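Side-chain contacts in Rx protein (Solanum tuberosum, PDB 4M70), which probably acts as an intracellular NB-LRR immune receptor that senses a matching pathogen avirulence protein and triggers the hypersensitive response, here represented by its coiled-coil domain: residues 11-16 with 33-38; 19-22 with 28-31. One frame throughout, in Å; residues are numbered along the deposited sequence.

Contact 1: residues 11-16 with 33-38; sequences TSLMRT and EKLKSL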
# COMPACT_ATOMS: atom_id res chain seq x y z
N THR A 11 2.88 10.93 2.44
CA THR A 11 4.30 11.29 2.36
C THR A 11 5.16 10.35 3.20
O THR A 11 6.22 9.86 2.76
CB THR A 11 4.54 12.74 2.85
OG1 THR A 11 3.79 13.65 2.03
CG2 THR A 11 6.02 13.09 2.78
N SER A 12 4.67 10.07 4.40
CA SER A 12 5.37 9.17 5.30
C SER A 12 5.43 7.76 4.71
O SER A 12 6.46 7.08 4.82
CB SER A 12 4.70 9.18 6.67
OG SER A 12 5.43 8.40 7.60
N LEU A 13 4.34 7.33 4.08
CA LEU A 13 4.29 6.01 3.44
C LEU A 13 5.27 5.91 2.27
O LEU A 13 5.90 4.87 2.05
CB LEU A 13 2.86 5.69 2.98
CG LEU A 13 2.67 4.33 2.29
CD1 LEU A 13 3.26 3.21 3.14
CD2 LEU A 13 1.20 4.07 2.00
N MET A 14 5.38 6.99 1.50
CA MET A 14 6.33 7.07 0.39
C MET A 14 7.74 6.89 0.93
O MET A 14 8.53 6.08 0.42
CB MET A 14 6.18 8.42 -0.33
CG MET A 14 4.95 8.52 -1.25
SD MET A 14 4.36 10.21 -1.56
CE MET A 14 5.74 10.92 -2.46
N ARG A 15 8.05 7.65 1.98
CA ARG A 15 9.36 7.56 2.62
C ARG A 15 9.66 6.15 3.15
O ARG A 15 10.78 5.64 3.02
CB ARG A 15 9.45 8.61 3.74
CG ARG A 15 10.85 9.12 4.04
CD ARG A 15 10.77 10.45 4.78
NE ARG A 15 9.80 10.40 5.87
CZ ARG A 15 8.88 11.33 6.12
NH1 ARG A 15 8.80 12.41 5.35
NH2 ARG A 15 8.05 11.18 7.13
N THR A 16 8.64 5.53 3.74
CA THR A 16 8.75 4.17 4.27
C THR A 16 9.03 3.17 3.16
O THR A 16 9.87 2.27 3.30
CB THR A 16 7.47 3.76 5.03
OG1 THR A 16 7.29 4.62 6.16
CG2 THR A 16 7.54 2.31 5.48
N GLU A 33 5.48 5.85 -7.06
CA GLU A 33 5.00 6.78 -8.09
C GLU A 33 3.48 6.93 -8.06
O GLU A 33 2.95 8.04 -8.20
CB GLU A 33 5.44 6.33 -9.48
CG GLU A 33 6.94 6.42 -9.73
CD GLU A 33 7.44 7.85 -9.77
OE1 GLU A 33 6.63 8.76 -10.06
OE2 GLU A 33 8.65 8.08 -9.53
N LYS A 34 2.78 5.81 -7.88
CA LYS A 34 1.33 5.85 -7.79
C LYS A 34 0.88 6.65 -6.57
O LYS A 34 -0.07 7.44 -6.63
CB LYS A 34 0.76 4.43 -7.74
CG LYS A 34 -0.74 4.34 -7.82
CD LYS A 34 -1.21 2.89 -7.74
CE LYS A 34 -0.65 2.05 -8.89
NZ LYS A 34 -1.09 0.62 -8.80
N LEU A 35 1.61 6.47 -5.47
CA LEU A 35 1.33 7.19 -4.24
C LEU A 35 1.55 8.68 -4.37
O LEU A 35 0.71 9.49 -3.96
CB LEU A 35 2.21 6.67 -3.11
CG LEU A 35 1.66 5.59 -2.20
CD1 LEU A 35 2.68 5.26 -1.13
CD2 LEU A 35 0.37 6.07 -1.57
N LYS A 36 2.68 9.04 -4.97
CA LYS A 36 3.04 10.42 -5.22
C LYS A 36 1.98 11.09 -6.08
O LYS A 36 1.56 12.21 -5.80
CB LYS A 36 4.41 10.49 -5.90
CG LYS A 36 5.01 11.89 -6.00
CD LYS A 36 6.44 11.82 -6.49
CE LYS A 36 7.05 13.20 -6.63
NZ LYS A 36 8.50 13.12 -7.00
N SER A 37 1.57 10.40 -7.13
CA SER A 37 0.55 10.91 -8.03
C SER A 37 -0.79 11.14 -7.33
O SER A 37 -1.44 12.19 -7.50
CB SER A 37 0.37 9.97 -9.22
OG SER A 37 -0.59 10.46 -10.13
N LEU A 38 -1.19 10.17 -6.50
CA LEU A 38 -2.44 10.30 -5.76
C LEU A 38 -2.36 11.47 -4.77
O LEU A 38 -3.34 12.20 -4.56
CB LEU A 38 -2.77 8.99 -5.04
CG LEU A 38 -3.20 7.82 -5.93
CD1 LEU A 38 -3.15 6.50 -5.18
CD2 LEU A 38 -4.59 8.06 -6.50
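L13 and L35 make the closest apolar touch between 11-16 and 33-38: CG of L13 lies 3.5 Å from CD1 of L35, and the two side chains cross at about a right angle. L13 CD2 backs the same methyl, at 3.7 Å from L35 CD1, so one branch of L35 rests on the branch point and one methyl of its partner.

The M14 side chain supplies the second kind of packing. It passes L35 in the opposite direction, CG of M14 standing 3.8 Å from CB of L35. SD of M14 lies over the backbone of the next residue, 3.9 Å from CA of K36. A bend about the CG-SD bond (chi3 65°) then carries the methyl onto the base of that side chain, where CE of M14 sits 3.7 Å from CB of K36 and equally close to its CG. The extended lysine chain leads the amine away.

The axes of segments 11-16 and 33-38 approach to 9.7 Å at 164°, nearly antiparallel; they belong to helices 4-24 and 29-42 within the helical bundle of the Rx coiled-coil domain. L13 also reaches T69 and E70 of helix 56-81, while L35 reaches L104 of helix 86-119, so the leucine side of the pair faces the two longer helices.

Contact 2: residues 19-22 with 28-31; sequences QSME and LQPF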
# COMPACT_ATOMS: atom_id res chain seq x y z
N GLN A 19 12.61 3.49 2.16
CA GLN A 19 13.46 2.83 3.15
C GLN A 19 13.47 1.31 2.96
O GLN A 19 14.52 0.65 3.03
CB GLN A 19 13.02 3.19 4.57
CG GLN A 19 13.28 4.64 4.96
CD GLN A 19 12.70 5.00 6.32
OE1 GLN A 19 11.72 4.41 6.77
NE2 GLN A 19 13.31 5.98 6.98
N SER A 20 12.28 0.76 2.70
CA SER A 20 12.15 -0.67 2.42
C SER A 20 12.92 -1.04 1.15
O SER A 20 13.52 -2.09 1.09
CB SER A 20 10.68 -1.07 2.29
OG SER A 20 10.55 -2.47 2.05
N MET A 21 12.88 -0.17 0.15
CA MET A 21 13.60 -0.42 -1.10
C MET A 21 15.10 -0.46 -0.86
O MET A 21 15.79 -1.35 -1.35
CB MET A 21 13.28 0.64 -2.17
CG MET A 21 11.91 0.52 -2.79
SD MET A 21 11.47 1.89 -3.90
CE MET A 21 12.75 1.75 -5.16
N GLU A 22 15.59 0.50 -0.09
CA GLU A 22 17.00 0.56 0.26
C GLU A 22 17.44 -0.69 1.00
O GLU A 22 18.53 -1.22 0.76
CB GLU A 22 17.29 1.79 1.12
CG GLU A 22 17.18 3.11 0.38
CD GLU A 22 17.56 4.30 1.25
OE1 GLU A 22 18.16 4.08 2.33
OE2 GLU A 22 17.23 5.44 0.87
N LEU A 28 9.79 -1.43 -5.62
CA LEU A 28 8.59 -0.83 -5.06
C LEU A 28 8.33 0.56 -5.65
O LEU A 28 7.35 1.21 -5.30
CB LEU A 28 8.72 -0.74 -3.54
CG LEU A 28 9.09 -2.06 -2.84
CD1 LEU A 28 9.27 -1.89 -1.33
CD2 LEU A 28 8.05 -3.12 -3.13
N GLN A 29 9.21 0.99 -6.54
CA GLN A 29 9.07 2.32 -7.16
C GLN A 29 7.72 2.58 -7.85
O GLN A 29 7.24 3.71 -7.81
CB GLN A 29 10.25 2.62 -8.10
CG GLN A 29 10.33 4.09 -8.54
CD GLN A 29 10.62 5.05 -7.39
OE1 GLN A 29 11.12 4.66 -6.34
NE2 GLN A 29 10.28 6.32 -7.59
N PRO A 30 7.11 1.56 -8.50
CA PRO A 30 5.77 1.83 -9.04
C PRO A 30 4.76 2.23 -7.96
O PRO A 30 3.94 3.13 -8.20
CB PRO A 30 5.37 0.49 -9.66
CG PRO A 30 6.32 -0.52 -9.09
CD PRO A 30 7.59 0.23 -8.91
N PHE A 31 4.83 1.59 -6.80
CA PHE A 31 3.96 1.96 -5.68
C PHE A 31 4.23 3.39 -5.27
O PHE A 31 3.30 4.17 -5.04
CB PHE A 31 4.19 1.04 -4.48
CG PHE A 31 3.82 -0.40 -4.71
CD1 PHE A 31 4.80 -1.38 -4.76
CD2 PHE A 31 2.50 -0.77 -4.87
CE1 PHE A 31 4.46 -2.70 -4.97
CE2 PHE A 31 2.14 -2.09 -5.07
CZ PHE A 31 3.13 -3.06 -5.12
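M21 packs tightly against L28: CG of M21 is 3.5 Å from CB and 3.8 Å from CG of L28, the two side chains sliding past each other in opposite directions. CD1 of L28 also meets S20, lying 3.7 Å from OG. That hydroxyl is hydrogen-bonded to OG of S77 in helix 56-81, so a buried polar atom is satisfied while its flank faces the leucine methyl. Here the chain turns from helix 4-24 into helix 29-42, the first helical hairpin of the Rx coiled-coil domain; L28 is the last loop residue before the second helix. It packs on I17 and on F97 of helix 86-119 as well, consistent with its burial.

The other side is more polar and partly exposed. Bent at chi3 (61°), M21 brings its thioether across the start of helix 29-42 at about a right angle to the Q29 side chain. CE of M21 lies 3.5 Å from OE1 of Q29, and SD of M21 is 3.6 Å from the backbone N of Q29. These are van der Waals contacts; the amide has stronger partners, with OE1 of Q29 hydrogen-bonded to H18 and NE2 to E33.

Overall arrangement
Both contacts join helix 4-24 to helix 29-42, their centres about 10 Å apart, and contact 2 is nested inside the chain loop that contact 1 closes. Contact 1 lies nearer the middle, its centre about 7 Å from the centre of the chain against about 10 Å for contact 2, and is the more buried, with the lysine at its margin. Contact 2 sits by the turn and is only partly buried. Each sets a bent methionine from the first helix against a leucine of the second segment, and the buried areas are similar, 211 and 201 Å². The companions differ: leucine and a lysine stem in contact 1, serine and glutamine in contact 2, where polar groups accompany the thioether.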